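Local coordinates for heme-binding protein A / AI-2 binding protein A (PDB 6OFQ), which binds peptides in the periplasm, probably for delivery to its ABC transporter, at residues A[112-126]-A[179-192]. Sequence-based numbering, arbitrary orientation.
Sequences VEFSAKDVLFSFERQ and LGMDFLSILSKDYA
Ser122 OG accepts the backbone N-H of Leu187 (N to OG 2.8 Å) and donates to Asp118 O one turn back. A serine suits this tight spot: the hydroxyl satisfies a buried amide, while its small CB lets the loop 184-188 lie close along the helix. One turn earlier, Asp118 OD1 takes Lys189 N at 2.9 Å, nearly along its C-O axis; OD2 holds Ser115 N, so the carboxylate's rotation is probably restricted. Farther along, Gln126 NE2 donates to Phe183 O (3.1 Å), which lies near the amide plane; Ser122 O is its second acceptor. Beside this bond, Leu184 CD2 sits over one face of the Phe123 ring, 4.0 Å from its centroid, whereas Ile186 CD1 and Leu179 CD2 come at the edge. Phe121 CZ meets Ala192 CB at 3.5 Å, the small methyl letting the ring come this close. In one of its two conformers, Lys117 NZ makes a salt bridge to Asp190 OD1 (2.8 Å). Water 1 joins Asp118 OD1, Ser188 OG and Asp190. Leu187 CD2 lies over the guanidinium of Arg125, itself paired with Asp45. Helix 116-127 thus packs between the antiparallel sheet, through Leu96 and Ile156, and a loop whose Ser188 N-caps helix 189-197, within a type II periplasmic binding protein.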
ATOM      1  N   VAL A 112     -26.330  12.875  -7.597  1.00 15.71           N
ATOM      2  CA  VAL A 112     -25.887  13.937  -6.691  1.00 13.29           C
ATOM      3  C   VAL A 112     -24.535  14.442  -7.117  1.00 12.61           C
ATOM      4  O   VAL A 112     -23.646  13.680  -7.485  1.00 11.06           O
ATOM      5  CB  VAL A 112     -25.905  13.601  -5.199  1.00 16.35           C
ATOM      6  CG1 VAL A 112     -27.252  12.990  -4.816  1.00 19.80           C
ATOM      7  CG2 VAL A 112     -24.874  12.597  -4.791  1.00 18.20           C
ATOM      8  N   GLU A 113     -24.417  15.765  -7.205  1.00 11.19           N
ATOM      9  CA  GLU A 113     -23.184  16.434  -7.614  1.00 10.44           C
ATOM     10  C   GLU A 113     -22.228  16.542  -6.414  1.00 10.10           C
ATOM     11  O   GLU A 113     -22.571  16.951  -5.321  1.00 10.15           O
ATOM     12  CB  GLU A 113     -23.490  17.843  -8.177  1.00 11.37           C
ATOM     13  CG  GLU A 113     -22.283  18.541  -8.777  1.00 12.25           C
ATOM     14  CD  GLU A 113     -22.541  19.981  -9.243  1.00 14.19           C
ATOM     15  OE1 GLU A 113     -23.692  20.417  -8.978  1.00 20.56           O
ATOM     16  OE2 GLU A 113     -21.669  20.678  -9.792  1.00 12.17           O
ATOM     17  N   PHE A 114     -20.968  16.166  -6.676  1.00  8.30           N
ATOM     18  CA  PHE A 114     -19.846  16.329  -5.751  1.00  7.68           C
ATOM     19  C   PHE A 114     -19.636  17.819  -5.435  1.00  6.90           C
ATOM     20  O   PHE A 114     -19.696  18.674  -6.310  1.00  7.48           O
ATOM     21  CB  PHE A 114     -18.596  15.735  -6.419  1.00  6.77           C
ATOM     22  CG  PHE A 114     -17.290  16.252  -5.859  1.00  5.97           C
ATOM     23  CD1 PHE A 114     -16.873  15.896  -4.597  1.00  6.33           C
ATOM     24  CD2 PHE A 114     -16.526  17.123  -6.600  1.00  6.12           C
ATOM     25  CE1 PHE A 114     -15.723  16.439  -4.038  1.00  6.50           C
ATOM     26  CE2 PHE A 114     -15.323  17.608  -6.090  1.00  5.62           C
ATOM     27  CZ  PHE A 114     -14.949  17.246  -4.824  1.00  5.98           C
ATOM     28  N   SER A 115     -19.382  18.088  -4.176  1.00  7.81           N
ATOM     29  CA  SER A 115     -19.099  19.431  -3.738  1.00  7.90           C
ATOM     30  C   SER A 115     -18.240  19.378  -2.479  1.00  7.49           C
ATOM     31  O   SER A 115     -17.891  18.320  -1.916  1.00  6.98           O
ATOM     32  CB  SER A 115     -20.435  20.192  -3.538  1.00  8.57           C
ATOM     33  OG  SER A 115     -21.096  19.709  -2.401  1.00  9.37           O
ATOM     34  N   ALA A 116     -18.001  20.574  -1.914  1.00  7.02           N
ATOM     35  CA  ALA A 116     -17.129  20.706  -0.790  1.00  6.41           C
ATOM     36  C   ALA A 116     -17.572  19.904   0.428  1.00  6.72           C
ATOM     37  O   ALA A 116     -16.746  19.429   1.221  1.00  6.30           O
ATOM     38  CB  ALA A 116     -16.945  22.178  -0.474  1.00  7.60           C
ATOM     39  N   LYS A 117     -18.882  19.737   0.635  0.50  6.80           N
ATOM     40  CA  LYS A 117     -19.333  18.964   1.782  0.50  7.63           C
ATOM     41  C   LYS A 117     -18.881  17.504   1.779  0.50  6.63           C
ATOM     42  O   LYS A 117     -18.754  16.901   2.835  0.50  6.17           O
ATOM     43  CB  LYS A 117     -20.859  19.015   1.940  0.50  8.59           C
ATOM     44  CG  LYS A 117     -21.691  18.234   0.941  0.50 10.18           C
ATOM     45  CD  LYS A 117     -23.162  18.336   1.338  0.50 11.95           C
ATOM     46  CE  LYS A 117     -24.032  17.355   0.575  0.50 13.83           C
ATOM     47  NZ  LYS A 117     -25.488  17.565   0.814  0.50 15.06           N
ATOM     48  N   ASP A 118     -18.592  16.978   0.598  1.00  6.36           N
ATOM     49  CA  ASP A 118     -18.147  15.591   0.470  1.00  6.59           C
ATOM     50  C   ASP A 118     -16.677  15.500   0.885  1.00  6.08           C
ATOM     51  O   ASP A 118     -16.249  14.508   1.473  1.00  6.40           O
ATOM     52  CB  ASP A 118     -18.311  15.072  -0.939  1.00  5.78           C
ATOM     53  CG  ASP A 118     -19.770  15.212  -1.420  1.00  5.79           C
ATOM     54  OD1 ASP A 118     -20.541  14.595  -0.648  1.00  7.29           O
ATOM     55  OD2 ASP A 118     -20.015  15.793  -2.497  1.00  6.49           O
ATOM     56  N   VAL A 119     -15.905  16.547   0.614  1.00  5.64           N
ATOM     57  CA  VAL A 119     -14.515  16.627   1.105  1.00  5.81           C
ATOM     58  C   VAL A 119     -14.502  16.709   2.623  1.00  5.59           C
ATOM     59  O   VAL A 119     -13.775  16.014   3.294  1.00  5.49           O
ATOM     60  CB  VAL A 119     -13.745  17.753   0.431  1.00  5.81           C
ATOM     61  CG1 VAL A 119     -12.302  17.763   0.879  1.00  5.99           C
ATOM     62  CG2 VAL A 119     -13.831  17.690  -1.089  1.00  6.49           C
ATOM     63  N   LEU A 120     -15.286  17.645   3.184  1.00  4.94           N
ATOM     64  CA  LEU A 120     -15.445  17.764   4.619  1.00  6.45           C
ATOM     65  C   LEU A 120     -15.861  16.448   5.204  1.00  6.07           C
ATOM     66  O   LEU A 120     -15.270  16.001   6.173  1.00  6.46           O
ATOM     67  CB  LEU A 120     -16.448  18.870   5.015  1.00  7.36           C
ATOM     68  CG  LEU A 120     -16.072  20.307   4.652  1.00  8.25           C
ATOM     69  CD1 LEU A 120     -17.136  21.235   5.261  1.00  8.90           C
ATOM     70  CD2 LEU A 120     -14.708  20.627   5.235  1.00  8.85           C
ATOM     71  N   PHE A 121     -16.878  15.776   4.662  1.00  6.43           N
ATOM     72  CA  PHE A 121     -17.242  14.512   5.277  1.00  6.31           C
ATOM     73  C   PHE A 121     -16.112  13.485   5.289  1.00  5.64           C
ATOM     74  O   PHE A 121     -15.806  12.853   6.291  1.00  6.02           O
ATOM     75  CB  PHE A 121     -18.378  13.906   4.460  1.00  6.16           C
ATOM     76  CG  PHE A 121     -18.736  12.470   4.869  1.00  6.95           C
ATOM     77  CD1 PHE A 121     -19.200  12.161   6.131  1.00  7.45           C
ATOM     78  CD2 PHE A 121     -18.464  11.434   3.995  1.00  7.46           C
ATOM     79  CE1 PHE A 121     -19.507  10.869   6.501  1.00  7.40           C
ATOM     80  CE2 PHE A 121     -18.731  10.119   4.395  1.00  7.03           C
ATOM     81  CZ  PHE A 121     -19.197   9.854   5.633  1.00  7.37           C
ATOM     82  N   SER A 122     -15.432  13.385   4.154  1.00  5.50           N
ATOM     83  CA  SER A 122     -14.423  12.341   3.960  1.00  5.17           C
ATOM     84  C   SER A 122     -13.219  12.492   4.865  1.00  5.31           C
ATOM     85  O   SER A 122     -12.656  11.506   5.298  1.00  5.65           O
ATOM     86  CB  SER A 122     -14.024  12.311   2.488  1.00  5.36           C
ATOM     87  OG  SER A 122     -15.121  11.966   1.650  1.00  6.01           O
ATOM     88  N   PHE A 123     -12.829  13.757   5.079  1.00  4.78           N
ATOM     89  CA  PHE A 123     -11.702  14.075   5.947  1.00  4.90           C
ATOM     90  C   PHE A 123     -12.100  14.200   7.407  1.00  5.73           C
ATOM     91  O   PHE A 123     -11.444  13.673   8.280  1.00  5.52           O
ATOM     92  CB  PHE A 123     -10.994  15.369   5.492  1.00  5.09           C
ATOM     93  CG  PHE A 123     -10.094  15.240   4.275  1.00  4.86           C
ATOM     94  CD1 PHE A 123     -10.603  14.965   3.023  1.00  5.46           C
ATOM     95  CD2 PHE A 123      -8.746  15.487   4.393  1.00  4.84           C
ATOM     96  CE1 PHE A 123      -9.780  14.751   1.940  1.00  5.81           C
ATOM     97  CE2 PHE A 123      -7.946  15.335   3.311  1.00  4.91           C
ATOM     98  CZ  PHE A 123      -8.463  15.093   2.080  1.00  4.79           C
ATOM     99  N   GLU A 124     -13.162  14.982   7.682  1.00  5.73           N
ATOM    100  CA  GLU A 124     -13.566  15.259   9.041  1.00  6.50           C
ATOM    101  C   GLU A 124     -13.978  14.024   9.838  1.00  5.62           C
ATOM    102  O   GLU A 124     -13.735  13.957  11.039  1.00  7.05           O
ATOM    103  CB  GLU A 124     -14.632  16.321   9.207  1.00  8.11           C
ATOM    104  CG  GLU A 124     -14.215  17.710   8.777  1.00  9.66           C
ATOM    105  CD  GLU A 124     -15.381  18.702   8.941  1.00 11.57           C
ATOM    106  OE1 GLU A 124     -16.565  18.331   8.865  1.00 12.54           O
ATOM    107  OE2 GLU A 124     -14.989  19.883   9.009  1.00 16.65           O
ATOM    108  N   ARG A 125     -14.480  13.019   9.146  1.00  5.78           N
ATOM    109  CA  ARG A 125     -14.826  11.804   9.822  1.00  6.04           C
ATOM    110  C   ARG A 125     -13.619  11.139  10.456  1.00  6.54           C
ATOM    111  O   ARG A 125     -13.750  10.384  11.431  1.00  6.35           O
ATOM    112  CB  ARG A 125     -15.533  10.884   8.849  1.00  5.76           C
ATOM    113  CG  ARG A 125     -14.627  10.255   7.785  1.00  5.35           C
ATOM    114  CD  ARG A 125     -15.419   9.632   6.655  1.00  4.77           C
ATOM    115  NE  ARG A 125     -14.552   9.029   5.645  1.00  5.01           N
ATOM    116  CZ  ARG A 125     -14.480   7.753   5.308  1.00  4.82           C
ATOM    117  NH1 ARG A 125     -15.259   6.849   5.882  1.00  4.87           N
ATOM    118  NH2 ARG A 125     -13.659   7.374   4.338  1.00  4.30           N
ATOM    119  N   GLN A 126     -12.438  11.325   9.869  1.00  6.39           N
ATOM    120  CA  GLN A 126     -11.197  10.762  10.381  1.00  6.76           C
ATOM    121  C   GLN A 126     -10.566  11.669  11.403  1.00  8.12           C
ATOM    122  O   GLN A 126      -9.940  11.176  12.347  1.00  8.96           O
ATOM    123  CB  GLN A 126     -10.247  10.483   9.206  1.00  6.32           C
ATOM    124  CG  GLN A 126     -10.923   9.773   8.041  1.00  5.52           C
ATOM    125  CD  GLN A 126      -9.983   9.279   6.941  1.00  5.10           C
ATOM    126  OE1 GLN A 126      -9.013   8.576   7.271  1.00  4.95           O
ATOM    127  NE2 GLN A 126     -10.243   9.638   5.670  1.00  5.33           N
ATOM    128  N   LEU A 179      -2.554  13.817  -0.416  1.00  4.03           N
ATOM    129  CA  LEU A 179      -3.939  14.036  -0.838  1.00  4.73           C
ATOM    130  C   LEU A 179      -4.291  13.189  -2.024  1.00  4.58           C
ATOM    131  O   LEU A 179      -5.476  13.113  -2.380  1.00  5.20           O
ATOM    132  CB  LEU A 179      -4.215  15.529  -1.174  1.00  5.56           C
ATOM    133  CG  LEU A 179      -3.947  16.440   0.009  1.00  8.14           C
ATOM    134  CD1 LEU A 179      -4.239  17.867  -0.501  1.00 10.03           C
ATOM    135  CD2 LEU A 179      -4.821  16.078   1.155  1.00  8.65           C
ATOM    136  N   GLY A 180      -3.357  12.520  -2.705  1.00  3.54           N
ATOM    137  CA  GLY A 180      -3.595  11.534  -3.755  1.00  3.75           C
ATOM    138  C   GLY A 180      -3.723  10.143  -3.230  1.00  3.68           C
ATOM    139  O   GLY A 180      -3.987   9.254  -4.047  1.00  4.57           O
ATOM    140  N   MET A 181      -3.555   9.909  -1.941  1.00  3.14           N
ATOM    141  CA  MET A 181      -3.567   8.544  -1.380  1.00  3.40           C
ATOM    142  C   MET A 181      -5.005   8.025  -1.203  1.00  3.77           C
ATOM    143  O   MET A 181      -5.896   8.798  -0.851  1.00  3.93           O
ATOM    144  CB  MET A 181      -2.777   8.479  -0.097  1.00  3.53           C
ATOM    145  CG  MET A 181      -1.307   8.728  -0.326  1.00  4.02           C
ATOM    146  SD  MET A 181      -0.298   8.822   1.148  1.00  4.92           S
ATOM    147  CE  MET A 181      -0.643   7.222   1.894  1.00  4.75           C
ATOM    148  N   ASP A 182      -5.127   6.697  -1.274  1.00  4.04           N
ATOM    149  CA  ASP A 182      -6.422   6.043  -1.253  1.00  4.22           C
ATOM    150  C   ASP A 182      -7.254   6.380   0.015  1.00  4.07           C
ATOM    151  O   ASP A 182      -8.476   6.496  -0.108  1.00  3.79           O
ATOM    152  CB  ASP A 182      -6.190   4.552  -1.355  1.00  4.43           C
ATOM    153  CG  ASP A 182      -5.522   4.152  -2.652  1.00  4.85           C
ATOM    154  OD1 ASP A 182      -4.292   4.331  -2.705  1.00  5.93           O
ATOM    155  OD2 ASP A 182      -6.204   3.716  -3.590  1.00  4.98           O
ATOM    156  N   PHE A 183      -6.605   6.531   1.159  1.00  3.71           N
ATOM    157  CA  PHE A 183      -7.365   6.786   2.384  1.00  3.58           C
ATOM    158  C   PHE A 183      -8.083   8.107   2.384  1.00  3.70           C
ATOM    159  O   PHE A 183      -8.969   8.318   3.215  1.00  3.96           O
ATOM    160  CB  PHE A 183      -6.504   6.546   3.639  1.00  3.62           C
ATOM    161  CG  PHE A 183      -5.585   7.700   3.994  1.00  3.76           C
ATOM    162  CD1 PHE A 183      -4.396   7.989   3.340  1.00  4.06           C
ATOM    163  CD2 PHE A 183      -5.932   8.553   5.038  1.00  3.68           C
ATOM    164  CE1 PHE A 183      -3.525   8.985   3.738  1.00  3.99           C
ATOM    165  CE2 PHE A 183      -5.068   9.548   5.449  1.00  4.20           C
ATOM    166  CZ  PHE A 183      -3.894   9.831   4.775  1.00  4.33           C
ATOM    167  N   LEU A 184      -7.652   9.011   1.498  1.00  3.55           N
ATOM    168  CA  LEU A 184      -8.265  10.321   1.368  1.00  3.85           C
ATOM    169  C   LEU A 184      -9.187  10.401   0.178  1.00  4.04           C
ATOM    170  O   LEU A 184      -9.492  11.499  -0.334  1.00  4.02           O
ATOM    171  CB  LEU A 184      -7.191  11.406   1.366  1.00  3.99           C
ATOM    172  CG  LEU A 184      -6.423  11.464   2.667  1.00  4.38           C
ATOM    173  CD1 LEU A 184      -5.284  12.480   2.538  1.00  4.40           C
ATOM    174  CD2 LEU A 184      -7.301  11.734   3.903  1.00  4.52           C
ATOM    175  N   SER A 185      -9.688   9.264  -0.277  1.00  3.80           N
ATOM    176  CA  SER A 185     -10.757   9.214  -1.238  1.00  4.01           C
ATOM    177  C   SER A 185     -12.033   9.967  -0.823  1.00  3.98           C
ATOM    178  O   SER A 185     -12.333  10.059   0.375  1.00  4.52           O
ATOM    179  CB  SER A 185     -11.115   7.747  -1.422  1.00  4.66           C
ATOM    180  OG  SER A 185     -10.145   6.988  -2.099  1.00  4.50           O
ATOM    181  N   ILE A 186     -12.698  10.502  -1.829  1.00  4.28           N
ATOM    182  CA  ILE A 186     -13.920  11.281  -1.577  1.00  4.21           C
ATOM    183  C   ILE A 186     -15.172  10.390  -1.656  1.00  4.70           C
ATOM    184  O   ILE A 186     -15.493   9.920  -2.743  1.00  5.10           O
ATOM    185  CB  ILE A 186     -14.019  12.481  -2.507  1.00  4.58           C
ATOM    186  CG1 ILE A 186     -12.756  13.375  -2.446  1.00  5.01           C
ATOM    187  CG2 ILE A 186     -15.241  13.321  -2.148  1.00  5.19           C
ATOM    188  CD1 ILE A 186     -12.266  13.742  -1.063  1.00  5.35           C
ATOM    189  N   LEU A 187     -15.763  10.198  -0.475  1.00  4.51           N
ATOM    190  CA  LEU A 187     -17.048   9.474  -0.413  1.00  4.49           C
ATOM    191  C   LEU A 187     -18.172  10.490  -0.433  1.00  5.63           C
ATOM    192  O   LEU A 187     -17.935  11.696  -0.333  1.00  6.18           O
ATOM    193  CB  LEU A 187     -17.106   8.700   0.892  1.00  4.69           C
ATOM    194  CG  LEU A 187     -16.371   7.360   0.927  1.00  5.17           C
ATOM    195  CD1 LEU A 187     -14.869   7.475   0.685  1.00  5.20           C
ATOM    196  CD2 LEU A 187     -16.654   6.632   2.224  1.00  5.87           C
ATOM    197  N   SER A 188     -19.394   9.986  -0.653  1.00  5.95           N
ATOM    198  CA  SER A 188     -20.555  10.876  -0.729  1.00  6.78           C
ATOM    199  C   SER A 188     -21.240  11.062   0.617  1.00  7.19           C
ATOM    200  O   SER A 188     -21.789  10.123   1.216  1.00  7.09           O
ATOM    201  CB  SER A 188     -21.582  10.285  -1.687  1.00  7.23           C
ATOM    202  OG  SER A 188     -22.867  10.918  -1.553  1.00  8.07           O
ATOM    203  N   LYS A 189     -21.332  12.346   1.016  1.00  7.79           N
ATOM    204  CA  LYS A 189     -22.084  12.721   2.209  1.00  8.40           C
ATOM    205  C   LYS A 189     -23.602  12.420   2.083  1.00  7.44           C
ATOM    206  O   LYS A 189     -24.155  11.959   3.082  1.00  8.38           O
ATOM    207  CB  LYS A 189     -21.854  14.218   2.481  1.00 10.30           C
ATOM    208  CG  LYS A 189     -22.543  14.707   3.753  1.00 13.49           C
ATOM    209  CD  LYS A 189     -22.158  13.935   4.977  1.00 16.99           C
ATOM    210  CE  LYS A 189     -22.217  14.690   6.304  1.00 25.63           C
ATOM    211  NZ  LYS A 189     -23.532  14.695   6.968  1.00 24.60           N
ATOM    212  N   ASP A 190     -24.139  12.689   0.893  1.00  7.99           N
ATOM    213  CA  ASP A 190     -25.577  12.374   0.658  1.00  8.39           C
ATOM    214  C   ASP A 190     -25.847  10.889   0.876  1.00  8.70           C
ATOM    215  O   ASP A 190     -26.793  10.483   1.598  1.00 10.23           O
ATOM    216  CB  ASP A 190     -26.061  12.892  -0.694  1.00  9.84           C
ATOM    217  CG  ASP A 190     -26.070  14.408  -0.773  1.00 12.62           C
ATOM    218  OD1 ASP A 190     -26.593  15.064   0.145  1.00 16.45           O
ATOM    219  OD2 ASP A 190     -25.368  14.992  -1.613  1.00 13.84           O
ATOM    220  N   TYR A 191     -24.991  10.036   0.283  1.00  7.70           N
ATOM    221  CA  TYR A 191     -25.143   8.592   0.464  1.00  7.78           C
ATOM    222  C   TYR A 191     -24.975   8.169   1.928  1.00  7.72           C
ATOM    223  O   TYR A 191     -25.743   7.394   2.519  1.00  7.50           O
ATOM    224  CB  TYR A 191     -24.197   7.824  -0.476  1.00  8.27           C
ATOM    225  CG  TYR A 191     -24.240   6.309  -0.337  1.00  8.03           C
ATOM    226  CD1 TYR A 191     -25.430   5.623  -0.526  1.00  7.88           C
ATOM    227  CD2 TYR A 191     -23.099   5.543  -0.123  1.00  8.57           C
ATOM    228  CE1 TYR A 191     -25.517   4.264  -0.461  1.00  8.02           C
ATOM    229  CE2 TYR A 191     -23.149   4.168  -0.119  1.00  8.39           C
ATOM    230  CZ  TYR A 191     -24.358   3.523  -0.281  1.00  8.72           C
ATOM    231  OH  TYR A 191     -24.431   2.142  -0.243  1.00  8.32           O
ATOM    232  N   ALA A 192     -23.947   8.690   2.603  1.00  7.30           N
ATOM    233  CA  ALA A 192     -23.739   8.441   4.016  1.00  7.53           C
ATOM    234  C   ALA A 192     -24.949   8.869   4.879  1.00  7.48           C
ATOM    235  O   ALA A 192     -25.295   8.097   5.760  1.00  8.37           O
ATOM    236  CB  ALA A 192     -22.490   9.216   4.488  1.00  7.87           C
TER
HETATM  237  O   HOH W   1     -22.902  13.673  -1.579  1.00  8.97           O
HETATM  238  O   HOH W   2     -11.739   8.953   2.848  1.00  4.60           O